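Local coordinates for CRP-like protein Clp (PDB 3IWZ), which acts as a dimeric global transcription regulator that binds cyclic di-GMP and switches virulence genes on or off in response to a diffusible cell-cell signal, at residues E28-H33 and G83-E88; S64-A67 and R73-V76; D96-I101 and I113-L118; D159-I164 and G205-K210; D170-P175 and Q182-R187. One frame throughout, in Å; residues are numbered along the deposited sequence.

Contact 1: residues E28-H33 and G83-E88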
# COMPACT_ATOMS: atom_id res chain seq x y z
N GLU D 28 17.49 -18.78 -9.77
CA GLU D 28 18.93 -18.94 -9.87
C GLU D 28 19.53 -18.12 -11.00
O GLU D 28 20.57 -17.49 -10.82
CB GLU D 28 19.30 -20.42 -10.05
CG GLU D 28 18.90 -21.27 -8.86
CD GLU D 28 19.27 -20.61 -7.54
OE1 GLU D 28 18.45 -20.67 -6.59
OE2 GLU D 28 20.38 -20.05 -7.44
N ARG D 29 18.89 -18.13 -12.17
CA ARG D 29 19.41 -17.36 -13.28
C ARG D 29 19.37 -15.89 -12.91
O ARG D 29 20.26 -15.13 -13.27
CB ARG D 29 18.58 -17.59 -14.54
CG ARG D 29 18.76 -18.96 -15.14
CD ARG D 29 18.19 -19.01 -16.55
NE ARG D 29 16.74 -18.95 -16.55
CZ ARG D 29 15.96 -19.90 -16.07
NH1 ARG D 29 14.64 -19.77 -16.11
NH2 ARG D 29 16.50 -20.99 -15.55
N PHE D 30 18.33 -15.49 -12.19
CA PHE D 30 18.20 -14.11 -11.77
C PHE D 30 19.35 -13.74 -10.84
O PHE D 30 19.89 -12.63 -10.92
CB PHE D 30 16.87 -13.88 -11.06
CG PHE D 30 16.81 -12.58 -10.33
CD1 PHE D 30 16.73 -11.38 -11.02
CD2 PHE D 30 16.88 -12.55 -8.94
CE1 PHE D 30 16.73 -10.16 -10.35
CE2 PHE D 30 16.88 -11.33 -8.25
CZ PHE D 30 16.81 -10.13 -8.96
N LEU D 31 19.73 -14.66 -9.96
CA LEU D 31 20.81 -14.42 -9.01
C LEU D 31 22.19 -14.49 -9.67
O LEU D 31 23.14 -13.88 -9.19
CB LEU D 31 20.74 -15.43 -7.87
CG LEU D 31 19.47 -15.44 -7.01
CD1 LEU D 31 19.64 -16.45 -5.88
CD2 LEU D 31 19.20 -14.05 -6.45
N ALA D 32 22.29 -15.23 -10.77
CA ALA D 32 23.55 -15.37 -11.48
C ALA D 32 24.15 -14.01 -11.84
O ALA D 32 25.36 -13.89 -12.02
CB ALA D 32 23.37 -16.22 -12.74
N HIS D 33 23.30 -12.99 -11.95
CA HIS D 33 23.76 -11.64 -12.30
C HIS D 33 23.74 -10.70 -11.10
O HIS D 33 24.01 -9.50 -11.24
CB HIS D 33 22.88 -11.03 -13.41
CG HIS D 33 22.77 -11.87 -14.65
ND1 HIS D 33 21.86 -12.89 -14.78
CD2 HIS D 33 23.44 -11.81 -15.82
CE1 HIS D 33 21.97 -13.43 -15.98
NE2 HIS D 33 22.93 -12.79 -16.63
N GLY D 83 12.84 -14.83 -0.29
CA GLY D 83 12.03 -14.75 -1.49
C GLY D 83 11.45 -13.38 -1.80
O GLY D 83 10.93 -13.16 -2.89
N GLU D 84 11.53 -12.45 -0.86
CA GLU D 84 10.97 -11.13 -1.06
C GLU D 84 11.86 -10.15 -1.82
O GLU D 84 13.08 -10.11 -1.63
CB GLU D 84 10.58 -10.51 0.28
CG GLU D 84 9.38 -11.17 0.97
CD GLU D 84 8.10 -11.01 0.18
OE1 GLU D 84 7.74 -9.87 -0.16
OE2 GLU D 84 7.44 -12.03 -0.11
N PHE D 85 11.22 -9.39 -2.70
CA PHE D 85 11.89 -8.35 -3.47
C PHE D 85 11.62 -7.09 -2.67
O PHE D 85 10.47 -6.80 -2.35
CB PHE D 85 11.27 -8.21 -4.86
CG PHE D 85 11.73 -9.25 -5.84
CD1 PHE D 85 12.95 -9.12 -6.49
CD2 PHE D 85 10.98 -10.39 -6.07
CE1 PHE D 85 13.40 -10.11 -7.35
CE2 PHE D 85 11.42 -11.39 -6.92
CZ PHE D 85 12.63 -11.25 -7.56
N VAL D 86 12.67 -6.36 -2.31
CA VAL D 86 12.48 -5.13 -1.56
C VAL D 86 13.25 -4.02 -2.26
O VAL D 86 14.15 -4.29 -3.06
CB VAL D 86 12.91 -5.30 -0.08
CG1 VAL D 86 11.96 -6.25 0.62
CG2 VAL D 86 14.32 -5.85 0.01
N GLY D 87 12.87 -2.77 -2.00
CA GLY D 87 13.50 -1.64 -2.66
C GLY D 87 13.18 -1.66 -4.16
O GLY D 87 13.96 -1.21 -5.00
N GLU D 88 12.01 -2.18 -4.49
CA GLU D 88 11.61 -2.30 -5.88
C GLU D 88 10.91 -1.10 -6.48
O GLU D 88 10.74 -1.04 -7.70
CB GLU D 88 10.73 -3.53 -6.07
CG GLU D 88 9.29 -3.36 -5.61
CD GLU D 88 9.16 -2.85 -4.18
OE1 GLU D 88 10.01 -3.20 -3.31
OE2 GLU D 88 8.19 -2.11 -3.92
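Phe-30 and Phe-85 make this contact with their rings alone. They form an offset edge-to-face pair: the edge of Phe-85 is turned toward the face of Phe-30, the centroids are 5.6 Å apart and the planes are inclined at 66°. One atom does the touching from the strand side. CE1 of Phe-85 lies 3.8 Å from CZ of Phe-30 and equally close to its CE2, so it meets the far rim of the ring and not its middle, and CZ of Phe-30 in turn sits in the plane of the Phe-85 ring. The backbones stay well apart, with 11.9 Å between CA of Phe-30 and CA of Phe-85. On the helix, a chi1 of 166° swings CG of Phe-30 opposite the backbone N and sends the ring out across this gap.

Farther out, each ring has further neighbours. Phe-30 also packs on Tyr-57, Ile-113 and Leu-118, while Phe-85 meets Tyr-57 edge-to-face and rests on Ile-137 and Gln-140 of helix 130-157. The strand is steadied by Arg-144, which takes the carbonyl of Phe-85 and the carboxylate of Glu-84. On the helix side His-33 ND1 donates to Arg-29 O over 3.1 Å, tying the imidazole to the last turn of helix 24-32.

No polar bond crosses between the segments. Helix 24-32 is therefore joined to the beta roll of the cyclic-nucleotide-binding domain here by mainly dispersive ring packing, and because the pair is offset any edge-to-face electrostatic term is probably small.

Contact 2: residues S64-A67 and R73-V76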
# COMPACT_ATOMS: atom_id res chain seq x y z
N SER D 64 12.68 -5.26 7.57
CA SER D 64 11.46 -4.54 7.83
C SER D 64 11.46 -3.31 6.94
O SER D 64 12.52 -2.79 6.60
CB SER D 64 11.39 -4.11 9.30
OG SER D 64 12.36 -3.12 9.59
N ILE D 65 10.27 -2.89 6.52
CA ILE D 65 10.13 -1.69 5.70
C ILE D 65 9.49 -0.68 6.64
O ILE D 65 8.40 -0.91 7.15
CB ILE D 65 9.21 -1.91 4.48
CG1 ILE D 65 9.82 -2.94 3.53
CG2 ILE D 65 8.99 -0.59 3.76
CD1 ILE D 65 11.11 -2.51 2.85
N ILE D 66 10.17 0.44 6.86
CA ILE D 66 9.67 1.46 7.77
C ILE D 66 9.52 2.81 7.09
O ILE D 66 10.33 3.19 6.24
CB ILE D 66 10.64 1.61 8.97
CG1 ILE D 66 11.10 0.22 9.44
CG2 ILE D 66 9.93 2.33 10.12
CD1 ILE D 66 11.93 0.23 10.72
N ALA D 67 8.47 3.54 7.46
CA ALA D 67 8.21 4.87 6.91
C ALA D 67 8.48 5.87 8.02
O ALA D 67 8.21 5.60 9.19
CB ALA D 67 6.76 4.98 6.44
N ARG D 73 9.26 9.99 13.76
CA ARG D 73 8.49 8.86 14.24
C ARG D 73 8.58 7.78 13.16
O ARG D 73 8.77 8.09 11.99
CB ARG D 73 7.02 9.28 14.45
CG ARG D 73 6.80 10.46 15.41
CD ARG D 73 7.01 10.07 16.87
NE ARG D 73 6.09 9.02 17.30
CZ ARG D 73 4.78 9.18 17.45
NH1 ARG D 73 4.21 10.36 17.20
NH2 ARG D 73 4.03 8.16 17.84
N GLU D 74 8.45 6.52 13.56
CA GLU D 74 8.52 5.43 12.60
C GLU D 74 7.29 4.54 12.65
O GLU D 74 6.69 4.33 13.70
CB GLU D 74 9.76 4.56 12.85
CG GLU D 74 11.09 5.30 12.82
CD GLU D 74 12.27 4.35 12.87
OE1 GLU D 74 12.34 3.52 13.80
OE2 GLU D 74 13.13 4.43 11.97
N LEU D 75 6.92 4.01 11.49
CA LEU D 75 5.79 3.11 11.37
C LEU D 75 6.24 1.91 10.53
O LEU D 75 6.51 2.04 9.33
CB LEU D 75 4.60 3.81 10.71
CG LEU D 75 3.30 3.01 10.53
CD1 LEU D 75 2.68 2.70 11.89
CD2 LEU D 75 2.31 3.82 9.67
N VAL D 76 6.34 0.75 11.18
CA VAL D 76 6.71 -0.47 10.49
C VAL D 76 5.54 -0.81 9.57
O VAL D 76 4.38 -0.86 10.01
CB VAL D 76 6.93 -1.62 11.50
CG1 VAL D 76 7.07 -2.96 10.78
CG2 VAL D 76 8.18 -1.34 12.32
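Ala-67 and Leu-75 form the hydrogen-bonded pair of an antiparallel beta hairpin, strands 63-68 and 74-80, in the beta roll of the cyclic-nucleotide-binding domain. Both backbone polar groups of each residue are spent on the other. Ala-67 N donates to Leu-75 O over 3.1 Å and is nearly straight, 169° at the hydrogen. The return bond, Leu-75 N to Ala-67 O, is also 3.1 Å long and bends more, at 154°. Each acceptor takes a second, weaker approach: Glu-74 CA stands 3.4 Å from Ala-67 O, and Ile-66 CA stands 3.6 Å from Leu-75 O, both as C-H...O contacts.

Ile-66 and Val-76 follow as a non-hydrogen-bonded pair, their CA atoms 4.5 Å apart. The backbone of Ile-66 is instead bonded to Ile-101 on the neighbouring strand, and that of Val-76 to Arg-195 of helix 190-197 in the DNA-binding domain. Glu-74 bridges the same two regions: OE2 forms a salt bridge with Arg-103 and OE1 one with Arg-195, so both carboxylate oxygens are engaged. On the face carrying Ala-67 and Leu-75, the hairpin packs against Ser-153 and Phe-157 of the second subunit, which places it between the DNA-binding domain and the dimer partner.

Ile-66 touches the other strand diagonally. With chi1 at -41°, its CG1 lies beside the backbone N and CG2 is left to lean across, settling 3.5 Å from Glu-74 CB and as near to Leu-75 O.

Contact 3: residues D96-I101 and I113-L118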
# COMPACT_ATOMS: atom_id res chain seq x y z
N ASP D 96 14.76 9.42 -7.88
CA ASP D 96 16.19 9.49 -7.61
C ASP D 96 16.45 9.01 -6.19
O ASP D 96 17.58 8.66 -5.86
CB ASP D 96 16.69 10.93 -7.75
CG ASP D 96 16.38 11.54 -9.12
OD1 ASP D 96 16.65 12.75 -9.29
OD2 ASP D 96 15.88 10.82 -10.02
N THR D 97 15.41 8.97 -5.37
CA THR D 97 15.56 8.57 -3.98
C THR D 97 14.58 7.53 -3.42
O THR D 97 13.54 7.23 -4.03
CB THR D 97 15.50 9.80 -3.09
OG1 THR D 97 14.22 10.43 -3.24
CG2 THR D 97 16.59 10.81 -3.50
N ARG D 98 14.93 6.98 -2.26
CA ARG D 98 14.11 6.01 -1.55
C ARG D 98 13.04 6.77 -0.79
O ARG D 98 13.21 7.96 -0.49
CB ARG D 98 14.95 5.23 -0.53
CG ARG D 98 16.09 4.40 -1.10
CD ARG D 98 15.61 3.28 -1.97
NE ARG D 98 16.73 2.47 -2.41
CZ ARG D 98 16.65 1.51 -3.33
NH1 ARG D 98 15.48 1.23 -3.91
NH2 ARG D 98 17.75 0.83 -3.68
N GLU D 99 11.95 6.10 -0.46
CA GLU D 99 10.88 6.75 0.29
C GLU D 99 10.68 6.08 1.65
O GLU D 99 9.93 6.56 2.49
CB GLU D 99 9.57 6.70 -0.51
CG GLU D 99 8.77 8.00 -0.39
CD GLU D 99 9.45 9.15 -1.10
OE1 GLU D 99 9.56 10.23 -0.50
OE2 GLU D 99 9.88 8.97 -2.25
N VAL D 100 11.36 4.96 1.87
CA VAL D 100 11.22 4.25 3.14
C VAL D 100 12.56 3.70 3.63
O VAL D 100 13.56 3.74 2.91
CB VAL D 100 10.25 3.05 3.02
CG1 VAL D 100 8.92 3.50 2.46
CG2 VAL D 100 10.86 1.98 2.13
N ILE D 101 12.53 3.17 4.85
CA ILE D 101 13.69 2.54 5.48
C ILE D 101 13.60 1.03 5.31
O ILE D 101 12.54 0.44 5.52
CB ILE D 101 13.73 2.76 7.00
CG1 ILE D 101 13.73 4.25 7.34
CG2 ILE D 101 14.97 2.09 7.57
CD1 ILE D 101 13.80 4.52 8.85
N ILE D 113 20.83 -5.94 -7.41
CA ILE D 113 21.05 -5.74 -8.84
C ILE D 113 20.46 -4.39 -9.23
O ILE D 113 19.34 -4.04 -8.83
CB ILE D 113 20.38 -6.85 -9.69
CG1 ILE D 113 20.86 -6.74 -11.14
CG2 ILE D 113 18.86 -6.71 -9.64
CD1 ILE D 113 20.53 -7.95 -11.99
N SER D 114 21.22 -3.62 -10.01
CA SER D 114 20.78 -2.30 -10.45
C SER D 114 19.57 -2.42 -11.37
O SER D 114 19.45 -3.39 -12.12
CB SER D 114 21.91 -1.58 -11.19
OG SER D 114 22.21 -2.23 -12.41
N TYR D 115 18.69 -1.43 -11.31
CA TYR D 115 17.51 -1.46 -12.16
C TYR D 115 17.94 -1.49 -13.63
O TYR D 115 17.50 -2.34 -14.41
CB TYR D 115 16.63 -0.21 -11.94
CG TYR D 115 16.13 0.00 -10.53
CD1 TYR D 115 15.67 -1.06 -9.75
CD2 TYR D 115 16.05 1.29 -10.00
CE1 TYR D 115 15.15 -0.85 -8.48
CE2 TYR D 115 15.53 1.51 -8.73
CZ TYR D 115 15.08 0.44 -7.98
OH TYR D 115 14.54 0.67 -6.76
N GLU D 116 18.81 -0.55 -14.00
CA GLU D 116 19.29 -0.42 -15.36
C GLU D 116 19.77 -1.73 -15.94
O GLU D 116 19.44 -2.06 -17.08
CB GLU D 116 20.41 0.61 -15.42
CG GLU D 116 20.27 1.59 -16.57
CD GLU D 116 20.72 2.99 -16.19
OE1 GLU D 116 21.94 3.19 -16.01
OE2 GLU D 116 19.85 3.88 -16.08
N ARG D 117 20.55 -2.48 -15.17
CA ARG D 117 21.07 -3.76 -15.62
C ARG D 117 20.03 -4.85 -15.57
O ARG D 117 20.23 -5.93 -16.13
CB ARG D 117 22.29 -4.19 -14.81
CG ARG D 117 23.62 -3.85 -15.48
CD ARG D 117 23.69 -4.45 -16.89
NE ARG D 117 23.93 -5.90 -16.89
CZ ARG D 117 23.78 -6.68 -17.96
NH1 ARG D 117 23.38 -6.16 -19.12
NH2 ARG D 117 24.04 -7.98 -17.87
N LEU D 118 18.90 -4.59 -14.91
CA LEU D 118 17.85 -5.60 -14.83
C LEU D 118 17.06 -5.60 -16.13
O LEU D 118 16.94 -6.64 -16.78
CB LEU D 118 16.92 -5.33 -13.65
CG LEU D 118 15.86 -6.41 -13.40
CD1 LEU D 118 16.53 -7.73 -13.12
CD2 LEU D 118 14.97 -6.02 -12.24
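Arg-98 and Tyr-115 approach from opposite directions and meet through polar ends, NH1 of Arg-98 lying 3.1 Å from OH of Tyr-115. The guanidinium and the phenol ring are turned almost square to each other, 80° between planes. The arginine bends at chi2 (-65°) and then runs straight, which carries its head away from the loop and up to the hydroxyl.

Both ends have further polar partners. The carbonyl of Gly-87 accepts from the Tyr-115 hydroxyl and, weakly, from Arg-98 NH1, while Arg-98 NH2 bonds to Thr-54 O. The guanidinium charge, buried here, also makes a cation-pi contact with Phe-46.

Tyr-115 is the residue right after a helix cap. Ser-114 is the N-cap of helix 115-122, its OG accepting from Arg-117 N at 3.2 Å, which probably helps to set where the tyrosine starts. Apolar packing completes the setting, with Tyr-115 against Leu-55 and Leu-91.

By its sequence, the stretch from Gly-87 to Arg-98 matches the phosphate-binding cassette of CRP-like proteins. Its arginine, which holds the cyclic phosphate in cAMP-binding relatives, is braced here by protein groups.

Contact 4: residues D159-I164 and G205-K210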
# COMPACT_ATOMS: atom_id res chain seq x y z
N ASP D 159 -8.70 2.15 18.24
CA ASP D 159 -7.91 2.76 19.31
C ASP D 159 -6.57 2.04 19.50
O ASP D 159 -6.41 0.89 19.11
CB ASP D 159 -8.69 2.74 20.63
CG ASP D 159 -9.06 1.34 21.06
OD1 ASP D 159 -10.19 0.90 20.76
OD2 ASP D 159 -8.21 0.68 21.70
N VAL D 160 -5.63 2.73 20.14
CA VAL D 160 -4.30 2.20 20.40
C VAL D 160 -4.36 0.80 21.00
O VAL D 160 -3.97 -0.19 20.36
CB VAL D 160 -3.53 3.12 21.37
CG1 VAL D 160 -2.05 2.81 21.32
CG2 VAL D 160 -3.80 4.58 21.00
N THR D 161 -4.85 0.70 22.24
CA THR D 161 -4.96 -0.58 22.92
C THR D 161 -5.54 -1.61 21.96
O THR D 161 -5.04 -2.74 21.85
CB THR D 161 -5.87 -0.49 24.17
OG1 THR D 161 -7.22 -0.26 23.77
CG2 THR D 161 -5.43 0.66 25.06
N ASP D 162 -6.59 -1.21 21.25
CA ASP D 162 -7.24 -2.09 20.29
C ASP D 162 -6.23 -2.59 19.24
O ASP D 162 -6.12 -3.80 19.02
CB ASP D 162 -8.38 -1.34 19.60
CG ASP D 162 -9.13 -2.20 18.60
OD1 ASP D 162 -8.47 -2.83 17.74
OD2 ASP D 162 -10.38 -2.24 18.66
N ARG D 163 -5.51 -1.67 18.61
CA ARG D 163 -4.53 -2.03 17.58
C ARG D 163 -3.43 -2.93 18.15
O ARG D 163 -3.01 -3.89 17.50
CB ARG D 163 -3.89 -0.78 16.96
CG ARG D 163 -4.86 0.34 16.56
CD ARG D 163 -4.30 1.30 15.49
NE ARG D 163 -3.19 2.16 15.93
CZ ARG D 163 -3.34 3.31 16.59
NH1 ARG D 163 -4.55 3.75 16.90
NH2 ARG D 163 -2.28 4.01 16.93
N ILE D 164 -2.96 -2.62 19.35
CA ILE D 164 -1.90 -3.41 19.97
C ILE D 164 -2.32 -4.86 20.19
O ILE D 164 -1.55 -5.78 19.92
CB ILE D 164 -1.46 -2.79 21.31
CG1 ILE D 164 -0.94 -1.37 21.07
CG2 ILE D 164 -0.39 -3.66 21.96
CD1 ILE D 164 -0.40 -0.68 22.32
N GLY D 205 3.77 1.22 26.23
CA GLY D 205 4.08 0.61 27.51
C GLY D 205 2.86 0.60 28.41
O GLY D 205 2.53 -0.42 29.02
N ARG D 206 2.19 1.74 28.46
CA ARG D 206 0.99 1.90 29.27
C ARG D 206 -0.03 0.80 28.99
O ARG D 206 -0.74 0.36 29.89
CB ARG D 206 0.37 3.27 29.01
CG ARG D 206 -0.86 3.58 29.84
CD ARG D 206 -1.52 4.87 29.35
NE ARG D 206 -0.58 5.99 29.34
CZ ARG D 206 -0.84 7.18 28.81
NH1 ARG D 206 -2.01 7.42 28.24
NH2 ARG D 206 0.08 8.14 28.87
N VAL D 207 -0.11 0.37 27.74
CA VAL D 207 -1.06 -0.67 27.34
C VAL D 207 -0.53 -2.07 27.65
O VAL D 207 -1.30 -2.99 27.88
CB VAL D 207 -1.40 -0.57 25.83
CG1 VAL D 207 -2.37 -1.68 25.44
CG2 VAL D 207 -2.00 0.79 25.52
N LEU D 208 0.79 -2.22 27.65
CA LEU D 208 1.37 -3.52 27.95
C LEU D 208 1.21 -3.85 29.43
O LEU D 208 1.09 -5.01 29.80
CB LEU D 208 2.85 -3.56 27.57
CG LEU D 208 3.17 -4.13 26.19
CD1 LEU D 208 4.68 -4.26 26.04
CD2 LEU D 208 2.51 -5.50 26.02
N LYS D 209 1.21 -2.81 30.26
CA LYS D 209 1.06 -3.00 31.69
C LYS D 209 -0.42 -3.20 32.00
O LYS D 209 -0.79 -4.07 32.79
CB LYS D 209 1.61 -1.78 32.43
CG LYS D 209 1.81 -1.98 33.92
CD LYS D 209 2.64 -0.85 34.51
CE LYS D 209 2.84 -1.01 36.01
NZ LYS D 209 3.85 -0.05 36.52
N LYS D 210 -1.27 -2.39 31.36
CA LYS D 210 -2.72 -2.49 31.54
C LYS D 210 -3.21 -3.86 31.11
O LYS D 210 -4.25 -4.32 31.57
CB LYS D 210 -3.42 -1.39 30.73
CG LYS D 210 -4.88 -1.67 30.39
CD LYS D 210 -5.79 -1.64 31.61
CE LYS D 210 -7.24 -1.79 31.19
NZ LYS D 210 -8.20 -1.52 32.31
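Val-207 meets Thr-161 and Ile-164 through aliphatic carbon; the flat groups stand to one side, on helix 160-172 and its cap. The Arg-163 guanidinium has Val-160 CA over one face, 3.8 Å above its plane and displaced toward the rim. Its NE donates to Val-197 O and its NH1 to Leu-158 O, linking it to the end of helix 190-197 and to the residue before the N-cap. The second flat group, the carboxylate of Asp-159, is that N-cap: OD2 accepts from Asp-162 N, which comes from above the carboxylate plane. Thr-161 OG1 also reaches OD2, although both separations to this oxygen are modelled doubtfully short.

With chi1 of Thr-161 at 68°, the hydroxyl sits between the backbone N and the carbonyl carbon, and the methyl is left for Val-207. The two side chains cross at about a right angle, CG2 of Thr-161 and CG2 of Val-207 closing to 3.5 Å, tighter than usual for carbons. Ile-164, one turn on, reaches Val-207 tip to tip: its extended chain puts CD1 3.7 Å from Val-207 CB and 3.8 Å from Val-207 CG1. Val-207 is thus wedged against two side chains of one helix.

Helix 201-213 is the second helix of the predicted helix-turn-helix, the recognition helix in this family. Here it leans on the start of helix 160-172, and helix 190-197 completes the three-helix core, its Leu-193 meeting both Ile-164 and Leu-208 and its Val-197 packing on Ile-164.

Contact 5: residues D170-P175 and Q182-R187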
# COMPACT_ATOMS: atom_id res chain seq x y z
N ASP D 170 -1.20 -11.25 15.76
CA ASP D 170 -0.64 -11.49 14.43
C ASP D 170 0.74 -12.13 14.58
O ASP D 170 1.14 -12.99 13.80
CB ASP D 170 -0.53 -10.18 13.65
CG ASP D 170 -0.21 -10.40 12.17
OD1 ASP D 170 -0.96 -11.14 11.50
OD2 ASP D 170 0.80 -9.83 11.69
N LEU D 171 1.47 -11.70 15.60
CA LEU D 171 2.80 -12.23 15.85
C LEU D 171 2.76 -13.62 16.46
O LEU D 171 3.67 -14.41 16.27
CB LEU D 171 3.57 -11.28 16.77
CG LEU D 171 3.76 -9.88 16.18
CD1 LEU D 171 4.27 -8.93 17.25
CD2 LEU D 171 4.72 -9.97 15.00
N SER D 172 1.68 -13.91 17.19
CA SER D 172 1.54 -15.23 17.81
C SER D 172 1.53 -16.28 16.73
O SER D 172 1.84 -17.44 16.98
CB SER D 172 0.24 -15.31 18.61
OG SER D 172 0.27 -14.45 19.73
N LYS D 173 1.17 -15.86 15.52
CA LYS D 173 1.10 -16.75 14.38
C LYS D 173 2.38 -16.63 13.56
O LYS D 173 2.52 -17.25 12.50
CB LYS D 173 -0.11 -16.41 13.53
N GLU D 174 3.31 -15.83 14.06
CA GLU D 174 4.58 -15.65 13.37
C GLU D 174 5.44 -16.88 13.67
O GLU D 174 5.46 -17.36 14.81
CB GLU D 174 5.28 -14.38 13.84
N PRO D 175 6.13 -17.41 12.65
CA PRO D 175 6.98 -18.58 12.85
C PRO D 175 7.91 -18.43 14.06
O PRO D 175 8.38 -19.41 14.63
CB PRO D 175 7.75 -18.67 11.53
CG PRO D 175 6.73 -18.19 10.55
CD PRO D 175 6.16 -16.97 11.25
N GLN D 182 2.00 -20.90 29.36
CA GLN D 182 0.93 -19.95 29.63
C GLN D 182 0.16 -19.64 28.36
O GLN D 182 -1.07 -19.56 28.37
CB GLN D 182 1.51 -18.65 30.20
CG GLN D 182 2.03 -18.78 31.62
CD GLN D 182 0.97 -19.34 32.55
OE1 GLN D 182 -0.19 -18.94 32.50
NE2 GLN D 182 1.37 -20.26 33.43
N GLY D 183 0.90 -19.46 27.27
CA GLY D 183 0.28 -19.16 25.99
C GLY D 183 1.30 -19.24 24.86
O GLY D 183 1.54 -20.32 24.31
N THR D 184 1.87 -18.09 24.52
CA THR D 184 2.87 -18.00 23.47
C THR D 184 3.87 -16.93 23.85
O THR D 184 3.48 -15.85 24.31
CB THR D 184 2.24 -17.63 22.11
OG1 THR D 184 1.33 -18.66 21.71
CG2 THR D 184 3.31 -17.48 21.05
N GLN D 185 5.15 -17.23 23.67
CA GLN D 185 6.22 -16.29 23.99
C GLN D 185 6.61 -15.53 22.72
O GLN D 185 7.26 -16.08 21.83
CB GLN D 185 7.44 -17.03 24.55
CG GLN D 185 8.68 -16.15 24.69
CD GLN D 185 8.40 -14.89 25.49
OE1 GLN D 185 8.41 -14.90 26.72
NE2 GLN D 185 8.13 -13.79 24.78
N LEU D 186 6.20 -14.26 22.66
CA LEU D 186 6.48 -13.41 21.51
C LEU D 186 7.47 -12.31 21.85
O LEU D 186 7.15 -11.38 22.59
CB LEU D 186 5.18 -12.79 20.99
CG LEU D 186 3.99 -13.72 20.72
CD1 LEU D 186 2.80 -12.91 20.26
CD2 LEU D 186 4.36 -14.76 19.68
N ARG D 187 8.68 -12.42 21.30
CA ARG D 187 9.72 -11.44 21.56
C ARG D 187 9.56 -10.18 20.71
O ARG D 187 9.98 -10.14 19.55
CB ARG D 187 11.10 -12.06 21.29
CG ARG D 187 12.27 -11.15 21.59
CD ARG D 187 13.57 -11.94 21.68
NE ARG D 187 13.79 -12.78 20.50
CZ ARG D 187 14.07 -12.31 19.29
NH1 ARG D 187 14.18 -11.01 19.07
NH2 ARG D 187 14.25 -13.16 18.28
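In the winged-helix DNA-binding domain, Leu-171 and Ser-172 near the end of helix 160-172 pack against Leu-186 and Thr-184 of strand 183-186, part of the small antiparallel sheet of this domain. Leu-186 carries most of the contact. Its chi1 of -51° sets CG beside the backbone N, and from there both methyls lie against Leu-171 and Ser-172. CD2 presses on the backbone, 3.4 Å from Ser-172 CA, closer than carbons normally sit, and 3.5 Å from Leu-171 O. That carbonyl is not idle: it accepts from Glu-174 N over 2.7 Å.

CD1 of Leu-186 lies by Ser-172 CB, 3.9 Å away, and is modelled so near Ser-172 OG that the exact spacing is doubtful. The hydroxyl itself is turned back to its own helix, where it hydrogen-bonds to Leu-168 O. Thr-184 adds a looser touch, its CG2 4.3 Å from Ser-172 CA. Beside strand 183-186 in the sheet, Val-224 of strand 223-227 pairs with the backbone of Leu-186, and Leu-226 there also reaches Ser-172. Leu-171 CB stands 3.9 Å from Leu-186 CD1.

Contacts 1, 2 and 3 lie in the region that binds the cyclic nucleotide, contacts 4 and 5 in the DNA-binding half. Contact 3 holds the arginine of the phosphate-binding cassette, a role inferred from relatives. Its centre is about 13 Å from that of contact 1, whose Gly-87 takes Tyr-115 of contact 3, and Phe-30 CE1 packs 3.7 Å from Leu-118 CD1. Contact 2 is nested along the chain inside the loop closed by contact 1. Contacts 4 and 5 use the two ends of helix 160-172, their centres about 17 Å apart. Of the first three, contact 2 lies nearest contact 4, about 7 Å between nearest atoms, near the interface between the halves.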